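Local coordinates for chromosome partition protein Smc (Pyrococcus furiosus, PDB 3NWC), which is probably required for chromosome condensation and partitioning, dimerizing and binding DNA through the hinge domain present here, at residues A127-A140 / V147-R159. Residues are numbered along the deposited sequence; the frame is centred on the assembly and turned at random.
Sequences ALGDTVIVNSMEEA and VRMVTIEGELYER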
ATOM      1  N   ALA A 127      -8.834  -8.928   1.301  1.00 16.05           N
ATOM      2  CA  ALA A 127      -8.682  -7.490   1.550  1.00 13.59           C
ATOM      3  C   ALA A 127      -9.295  -7.026   2.874  1.00 18.84           C
ATOM      4  O   ALA A 127      -8.750  -6.158   3.560  1.00 17.03           O
ATOM      5  CB  ALA A 127      -9.283  -6.685   0.391  1.00 16.45           C
ATOM      6  N   LEU A 128     -10.453  -7.585   3.218  1.00 15.19           N
ATOM      7  CA  LEU A 128     -11.250  -7.047   4.312  1.00 13.54           C
ATOM      8  C   LEU A 128     -11.628  -8.073   5.370  1.00 15.44           C
ATOM      9  O   LEU A 128     -12.274  -7.727   6.348  1.00 17.37           O
ATOM     10  CB  LEU A 128     -12.532  -6.427   3.752  1.00 15.96           C
ATOM     11  CG  LEU A 128     -12.287  -5.149   2.929  1.00 15.69           C
ATOM     12  CD1 LEU A 128     -13.565  -4.751   2.202  1.00 16.54           C
ATOM     13  CD2 LEU A 128     -11.837  -4.036   3.865  1.00 18.60           C
ATOM     14  N   GLY A 129     -11.208  -9.316   5.166  1.00 17.32           N
ATOM     15  CA  GLY A 129     -11.659 -10.438   5.992  1.00 16.59           C
ATOM     16  C   GLY A 129     -11.294 -10.434   7.462  1.00 21.40           C
ATOM     17  O   GLY A 129     -11.974 -11.065   8.270  1.00 25.00           O
ATOM     18  N   ASP A 130     -10.221  -9.745   7.833  1.00 17.52           N
ATOM     19  CA  ASP A 130      -9.917  -9.628   9.248  1.00 19.87           C
ATOM     20  C   ASP A 130     -10.026  -8.200   9.755  1.00 20.63           C
ATOM     21  O   ASP A 130      -9.565  -7.894  10.846  1.00 18.73           O
ATOM     22  CB  ASP A 130      -8.566 -10.281   9.600  1.00 26.62           C
ATOM     23  CG  ASP A 130      -7.361  -9.511   9.062  0.58 23.72           C
ATOM     24  OD1 ASP A 130      -7.512  -8.606   8.216  0.83 22.95           O
ATOM     25  OD2 ASP A 130      -6.234  -9.833   9.490  0.58 23.12           O
ATOM     26  N   THR A 131     -10.681  -7.337   8.974  1.00 16.06           N
ATOM     27  CA  THR A 131     -10.911  -5.969   9.422  1.00 15.97           C
ATOM     28  C   THR A 131     -12.172  -5.834  10.268  1.00 14.86           C
ATOM     29  O   THR A 131     -13.243  -6.278   9.885  1.00 16.73           O
ATOM     30  CB  THR A 131     -10.992  -4.967   8.240  1.00 16.81           C
ATOM     31  OG1 THR A 131      -9.800  -5.072   7.467  1.00 17.32           O
ATOM     32  CG2 THR A 131     -11.115  -3.541   8.755  1.00 16.97           C
ATOM     33  N   VAL A 132     -12.018  -5.166  11.401  1.00 17.66           N
ATOM     34  CA  VAL A 132     -13.127  -4.826  12.259  1.00 16.18           C
ATOM     35  C   VAL A 132     -13.313  -3.325  12.339  1.00 20.19           C
ATOM     36  O   VAL A 132     -12.344  -2.557  12.392  1.00 17.79           O
ATOM     37  CB  VAL A 132     -12.891  -5.426  13.674  1.00 24.30           C
ATOM     38  CG1 VAL A 132     -14.022  -5.067  14.606  1.00 28.37           C
ATOM     39  CG2 VAL A 132     -12.717  -6.932  13.570  1.00 22.47           C
ATOM     40  N   ILE A 133     -14.575  -2.904  12.321  1.00 22.88           N
ATOM     41  CA  ILE A 133     -14.921  -1.497  12.439  1.00 19.59           C
ATOM     42  C   ILE A 133     -15.224  -1.200  13.900  1.00 26.00           C
ATOM     43  O   ILE A 133     -16.027  -1.896  14.536  1.00 24.03           O
ATOM     44  CB  ILE A 133     -16.148  -1.160  11.582  1.00 17.18           C
ATOM     45  CG1 ILE A 133     -15.908  -1.584  10.127  1.00 19.73           C
ATOM     46  CG2 ILE A 133     -16.483   0.322  11.681  1.00 19.76           C
ATOM     47  CD1 ILE A 133     -17.137  -1.464   9.235  1.00 18.09           C
ATOM     48  N   VAL A 134     -14.550  -0.186  14.427  1.00 22.75           N
ATOM     49  CA  VAL A 134     -14.745   0.273  15.793  1.00 33.14           C
ATOM     50  C   VAL A 134     -15.095   1.764  15.768  1.00 32.95           C
ATOM     51  O   VAL A 134     -14.845   2.455  14.776  1.00 28.09           O
ATOM     52  CB  VAL A 134     -13.489   0.034  16.646  1.00 27.60           C
ATOM     53  CG1 VAL A 134     -13.034  -1.422  16.519  1.00 31.00           C
ATOM     54  CG2 VAL A 134     -12.372   0.965  16.221  1.00 30.36           C
ATOM     55  N   ASN A 135     -15.675   2.257  16.856  1.00 35.86           N
ATOM     56  CA  ASN A 135     -16.228   3.610  16.867  1.00 40.63           C
ATOM     57  C   ASN A 135     -15.218   4.754  16.992  1.00 35.56           C
ATOM     58  O   ASN A 135     -15.461   5.847  16.480  1.00 43.38           O
ATOM     59  CB  ASN A 135     -17.299   3.737  17.953  1.00 38.55           C
ATOM     60  CG  ASN A 135     -18.427   2.752  17.766  1.00 51.76           C
ATOM     61  OD1 ASN A 135     -18.309   1.577  18.127  1.00 51.38           O
ATOM     62  ND2 ASN A 135     -19.534   3.220  17.203  1.00 63.27           N
ATOM     63  N   SER A 136     -14.105   4.521  17.681  1.00 37.29           N
ATOM     64  CA  SER A 136     -13.106   5.578  17.859  1.00 42.88           C
ATOM     65  C   SER A 136     -11.706   5.061  18.193  1.00 39.89           C
ATOM     66  O   SER A 136     -11.501   3.862  18.357  1.00 34.70           O
ATOM     67  CB  SER A 136     -13.570   6.594  18.910  1.00 45.61           C
ATOM     68  OG  SER A 136     -14.357   5.979  19.912  1.00 41.45           O
HETATM   69  N   MSE A 137     -10.745   5.977  18.288  1.00 36.93           N
HETATM   70  CA  MSE A 137      -9.362   5.601  18.570  1.00 34.83           C
HETATM   71  C   MSE A 137      -9.223   5.044  19.989  1.00 45.92           C
HETATM   72  O   MSE A 137      -8.369   4.199  20.256  1.00 39.98           O
HETATM   73  CB  MSE A 137      -8.412   6.786  18.372  1.00 33.50           C
HETATM   74  CG  MSE A 137      -8.535   7.487  17.021  1.00 37.64           C
HETATM   75 SE   MSE A 137      -7.092   8.779  16.760  0.58 29.19          SE
HETATM   76  CE  MSE A 137      -5.654   7.497  16.489  1.00 35.96           C
ATOM     77  N   GLU A 138     -10.068   5.519  20.898  1.00 46.64           N
ATOM     78  CA  GLU A 138     -10.044   5.052  22.279  1.00 53.19           C
ATOM     79  C   GLU A 138     -10.364   3.560  22.343  1.00 44.71           C
ATOM     80  O   GLU A 138      -9.577   2.777  22.864  1.00 51.52           O
ATOM     81  CB  GLU A 138     -11.033   5.855  23.120  1.00 51.08           C
ATOM     82  CG  GLU A 138     -10.631   7.305  23.387  1.00 48.97           C
ATOM     83  CD  GLU A 138     -10.359   8.105  22.120  0.14 47.14           C
ATOM     84  OE1 GLU A 138     -11.096   7.928  21.129  0.39 48.76           O
ATOM     85  OE2 GLU A 138      -9.401   8.907  22.108  0.65 42.14           O
ATOM     86  N   GLU A 139     -11.495   3.171  21.767  1.00 53.12           N
ATOM     87  CA  GLU A 139     -11.925   1.778  21.726  1.00 49.42           C
ATOM     88  C   GLU A 139     -11.046   0.891  20.867  1.00 52.01           C
ATOM     89  O   GLU A 139     -11.437  -0.229  20.549  1.00 51.70           O
ATOM     90  CB  GLU A 139     -13.349   1.689  21.167  1.00 51.21           C
ATOM     91  CG  GLU A 139     -14.463   1.993  22.136  1.00 55.83           C
ATOM     92  CD  GLU A 139     -15.812   2.103  21.454  0.18 47.91           C
ATOM     93  OE1 GLU A 139     -16.444   3.156  21.627  0.81 63.14           O
ATOM     94  OE2 GLU A 139     -16.227   1.150  20.749  0.60 44.40           O
ATOM     95  N   ALA A 140      -9.864   1.376  20.504  1.00 46.27           N
ATOM     96  CA  ALA A 140      -8.997   0.625  19.611  1.00 32.85           C
ATOM     97  C   ALA A 140      -7.643   0.292  20.225  1.00 33.58           C
ATOM     98  O   ALA A 140      -7.082  -0.774  19.967  1.00 30.30           O
ATOM     99  CB  ALA A 140      -8.814   1.368  18.271  1.00 43.41           C
ATOM    100  N   VAL A 147      -5.530  -7.052  16.304  1.00 30.04           N
ATOM    101  CA  VAL A 147      -6.746  -7.020  15.497  1.00 26.00           C
ATOM    102  C   VAL A 147      -6.605  -5.929  14.429  1.00 21.16           C
ATOM    103  O   VAL A 147      -6.143  -4.832  14.738  1.00 26.73           O
ATOM    104  CB  VAL A 147      -7.975  -6.687  16.361  1.00 29.64           C
ATOM    105  CG1 VAL A 147      -9.249  -6.785  15.531  1.00 27.20           C
ATOM    106  CG2 VAL A 147      -8.040  -7.603  17.587  1.00 29.56           C
ATOM    107  N   ARG A 148      -6.974  -6.223  13.185  1.00 20.30           N
ATOM    108  CA  ARG A 148      -7.035  -5.140  12.182  1.00 18.06           C
ATOM    109  C   ARG A 148      -8.310  -4.334  12.388  1.00 19.51           C
ATOM    110  O   ARG A 148      -9.409  -4.879  12.338  1.00 19.25           O
ATOM    111  CB  ARG A 148      -6.953  -5.670  10.750  1.00 17.23           C
ATOM    112  CG  ARG A 148      -6.793  -4.561   9.681  1.00 21.03           C
ATOM    113  CD  ARG A 148      -6.619  -5.146   8.280  1.00 24.19           C
ATOM    114  NE  ARG A 148      -5.876  -4.246   7.386  1.00 21.32           N
ATOM    115  CZ  ARG A 148      -6.438  -3.441   6.488  1.00 29.44           C
ATOM    116  NH1 ARG A 148      -7.756  -3.408   6.350  1.00 19.55           N
ATOM    117  NH2 ARG A 148      -5.674  -2.670   5.720  1.00 25.03           N
HETATM  118  N   MSE A 149      -8.164  -3.028  12.612  1.00 17.76           N
HETATM  119  CA  MSE A 149      -9.313  -2.179  12.900  1.00 16.85           C
HETATM  120  C   MSE A 149      -9.312  -0.918  12.043  1.00 20.10           C
HETATM  121  O   MSE A 149      -8.265  -0.393  11.672  1.00 21.20           O
HETATM  122  CB  MSE A 149      -9.330  -1.777  14.374  1.00 19.09           C
HETATM  123  CG  MSE A 149      -9.477  -2.952  15.334  1.00 28.05           C
HETATM  124 SE   MSE A 149      -9.004  -2.390  17.137  0.86 30.21          SE
HETATM  125  CE  MSE A 149      -7.106  -2.047  16.846  0.84 27.95           C
ATOM    126  N   VAL A 150     -10.505  -0.431  11.745  1.00 16.96           N
ATOM    127  CA  VAL A 150     -10.631   0.875  11.115  1.00 15.88           C
ATOM    128  C   VAL A 150     -11.665   1.613  11.952  1.00 17.32           C
ATOM    129  O   VAL A 150     -12.652   1.016  12.364  1.00 18.45           O
ATOM    130  CB  VAL A 150     -11.047   0.757   9.631  1.00 17.55           C
ATOM    131  CG1 VAL A 150     -12.376  -0.031   9.475  1.00 18.58           C
ATOM    132  CG2 VAL A 150     -11.138   2.122   8.992  1.00 17.46           C
ATOM    133  N   THR A 151     -11.425   2.880  12.256  1.00 20.43           N
ATOM    134  CA  THR A 151     -12.427   3.641  13.006  1.00 23.81           C
ATOM    135  C   THR A 151     -13.428   4.226  12.035  1.00 21.43           C
ATOM    136  O   THR A 151     -13.152   4.348  10.851  1.00 22.54           O
ATOM    137  CB  THR A 151     -11.824   4.770  13.860  1.00 20.83           C
ATOM    138  OG1 THR A 151     -11.316   5.812  13.013  1.00 22.06           O
ATOM    139  CG2 THR A 151     -10.718   4.234  14.752  1.00 21.30           C
ATOM    140  N   ILE A 152     -14.601   4.587  12.541  1.00 21.49           N
ATOM    141  CA  ILE A 152     -15.637   5.134  11.696  1.00 20.50           C
ATOM    142  C   ILE A 152     -15.158   6.422  11.025  1.00 18.56           C
ATOM    143  O   ILE A 152     -15.604   6.758   9.943  1.00 20.15           O
ATOM    144  CB  ILE A 152     -16.925   5.415  12.497  1.00 21.69           C
ATOM    145  CG1 ILE A 152     -17.666   4.108  12.753  1.00 33.64           C
ATOM    146  CG2 ILE A 152     -17.838   6.348  11.727  1.00 34.34           C
ATOM    147  CD1 ILE A 152     -18.409   3.604  11.532  1.00 37.21           C
ATOM    148  N   GLU A 153     -14.232   7.118  11.674  1.00 21.39           N
ATOM    149  CA  GLU A 153     -13.751   8.398  11.163  1.00 19.84           C
ATOM    150  C   GLU A 153     -12.489   8.272  10.323  1.00 20.78           C
ATOM    151  O   GLU A 153     -11.988   9.267   9.786  1.00 23.98           O
ATOM    152  CB  GLU A 153     -13.563   9.392  12.306  1.00 25.69           C
ATOM    153  CG  GLU A 153     -14.890   9.838  12.912  1.00 29.45           C
ATOM    154  CD  GLU A 153     -15.857  10.359  11.861  0.58 31.45           C
ATOM    155  OE1 GLU A 153     -15.395  10.754  10.770  0.28 30.17           O
ATOM    156  OE2 GLU A 153     -17.077  10.373  12.121  0.28 31.90           O
ATOM    157  N   GLY A 154     -11.970   7.048  10.227  1.00 19.59           N
ATOM    158  CA  GLY A 154     -10.961   6.749   9.231  1.00 21.53           C
ATOM    159  C   GLY A 154      -9.528   6.536   9.670  1.00 15.92           C
ATOM    160  O   GLY A 154      -8.613   6.634   8.849  1.00 18.44           O
ATOM    161  N   GLU A 155      -9.307   6.267  10.949  1.00 18.54           N
ATOM    162  CA  GLU A 155      -7.991   5.799  11.363  1.00 21.66           C
ATOM    163  C   GLU A 155      -7.873   4.316  11.032  1.00 19.31           C
ATOM    164  O   GLU A 155      -8.864   3.586  11.062  1.00 19.25           O
ATOM    165  CB  GLU A 155      -7.744   6.053  12.848  1.00 21.17           C
ATOM    166  CG  GLU A 155      -7.526   7.511  13.197  1.00 24.60           C
ATOM    167  CD  GLU A 155      -8.815   8.272  13.403  0.78 21.85           C
ATOM    168  OE1 GLU A 155      -9.806   7.659  13.857  0.71 23.03           O
ATOM    169  OE2 GLU A 155      -8.829   9.490  13.119  0.78 21.66           O
ATOM    170  N   LEU A 156      -6.663   3.878  10.693  1.00 20.21           N
ATOM    171  CA  LEU A 156      -6.434   2.477  10.314  1.00 17.18           C
ATOM    172  C   LEU A 156      -5.371   1.858  11.190  1.00 19.82           C
ATOM    173  O   LEU A 156      -4.293   2.426  11.362  1.00 19.94           O
ATOM    174  CB  LEU A 156      -5.994   2.382   8.847  1.00 17.89           C
ATOM    175  CG  LEU A 156      -5.604   0.988   8.345  1.00 19.67           C
ATOM    176  CD1 LEU A 156      -6.825   0.033   8.355  1.00 23.63           C
ATOM    177  CD2 LEU A 156      -5.005   1.070   6.945  1.00 23.90           C
ATOM    178  N   TYR A 157      -5.687   0.686  11.738  1.00 20.28           N
ATOM    179  CA  TYR A 157      -4.773  -0.077  12.568  1.00 22.99           C
ATOM    180  C   TYR A 157      -4.541  -1.411  11.872  1.00 28.30           C
ATOM    181  O   TYR A 157      -5.417  -2.274  11.857  1.00 24.80           O
ATOM    182  CB  TYR A 157      -5.398  -0.330  13.941  1.00 23.69           C
ATOM    183  CG  TYR A 157      -5.625   0.923  14.751  1.00 26.58           C
ATOM    184  CD1 TYR A 157      -4.782   1.258  15.800  1.00 27.69           C
ATOM    185  CD2 TYR A 157      -6.678   1.782  14.456  1.00 22.89           C
ATOM    186  CE1 TYR A 157      -4.978   2.409  16.534  1.00 23.38           C
ATOM    187  CE2 TYR A 157      -6.884   2.932  15.189  1.00 24.40           C
ATOM    188  CZ  TYR A 157      -6.035   3.240  16.228  1.00 23.86           C
ATOM    189  OH  TYR A 157      -6.240   4.389  16.957  1.00 29.54           O
ATOM    190  N   GLU A 158      -3.376  -1.574  11.266  1.00 28.82           N
ATOM    191  CA  GLU A 158      -3.083  -2.831  10.602  1.00 28.45           C
ATOM    192  C   GLU A 158      -2.828  -3.869  11.686  1.00 27.30           C
ATOM    193  O   GLU A 158      -2.491  -3.524  12.816  1.00 26.76           O
ATOM    194  CB  GLU A 158      -1.907  -2.669   9.634  1.00 28.32           C
ATOM    195  CG  GLU A 158      -2.228  -1.719   8.475  1.00 31.08           C
ATOM    196  CD  GLU A 158      -1.058  -1.494   7.537  0.53 25.34           C
ATOM    197  OE1 GLU A 158      -0.683  -2.441   6.816  0.73 27.48           O
ATOM    198  OE2 GLU A 158      -0.522  -0.364   7.514  0.68 24.69           O
ATOM    199  N   ARG A 159      -3.031  -5.140  11.368  1.00 31.12           N
ATOM    200  CA  ARG A 159      -2.883  -6.169  12.392  1.00 35.75           C
ATOM    201  C   ARG A 159      -1.436  -6.216  12.889  1.00 35.52           C
ATOM    202  O   ARG A 159      -1.166  -6.600  14.033  1.00 32.10           O
ATOM    203  CB  ARG A 159      -3.317  -7.529  11.847  1.00 31.49           C
ATOM    204  CG  ARG A 159      -3.443  -8.616  12.906  1.00 45.28           C
ATOM    205  CD  ARG A 159      -4.031  -9.871  12.295  1.00 48.09           C
ATOM    206  NE  ARG A 159      -4.186 -10.959  13.254  1.00 57.59           N
ATOM    207  CZ  ARG A 159      -5.107 -11.915  13.140  1.00 65.35           C
ATOM    208  NH1 ARG A 159      -5.954 -11.894  12.115  1.00 57.13           N
ATOM    209  NH2 ARG A 159      -5.190 -12.882  14.047  1.00 54.85           N
TER
HETATM  210  O   HOH W   1      -8.059  -8.902  12.792  1.00 26.66           O
HETATM  211  O   HOH W   2     -14.017   7.423  14.872  1.00 31.78           O
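R148 crosses the D130 side chain at about a right angle and ends at T131. Its CB rests 3.4 Å from the carbonyl O of D130. CG, anti to the backbone N (chi1 -171°), starts an extended chain whose CD passes 3.3 Å from T131 OG1 and also packs against OD1 of D130. At the tip, NH1 donates a 2.9 Å hydrogen bond to T131 OG1, which sits at the guanidinium edge, almost in its plane; NH1 also bonds to the carbonyl of A58, while L156 CD1 lies over one face. Cutting this side chain back to an alanine is likely to leave T131 OG1 and the A58 carbonyl without the NH1 donor they share, and to open a gap beside the D130 carboxylate. That carboxylate turns its other oxygen, OD2, to R159 NH1 in a salt bridge whose hydrogen bond, at 3.3 Å, is weak. Strands 131-134 and 148-151 run parallel: V132 N bonds to R148 O, V132 O accepts V150 N, and V134 N returns to V150 O. On one face I133 and V150 lie side by side, CG1 to CG1 at 3.9 Å. On the other, V134 CG1 meets CG of M149, a selenomethionine like M137, and farther along A140 CB sits over the Y157 ring in a CH-pi contact, 4.1 Å from its centroid. M137 lays its CG and SE against the E155 carboxylate, whose salt bridge to K82 of the second subunit ties the contact to the hinge dimer. Both are inner strands of a mixed sheet of the SMC hinge, with 108-109 beyond 131-134 and 156-157 beyond 148-151; helix 52-59 packs on the face carrying T131 and V150.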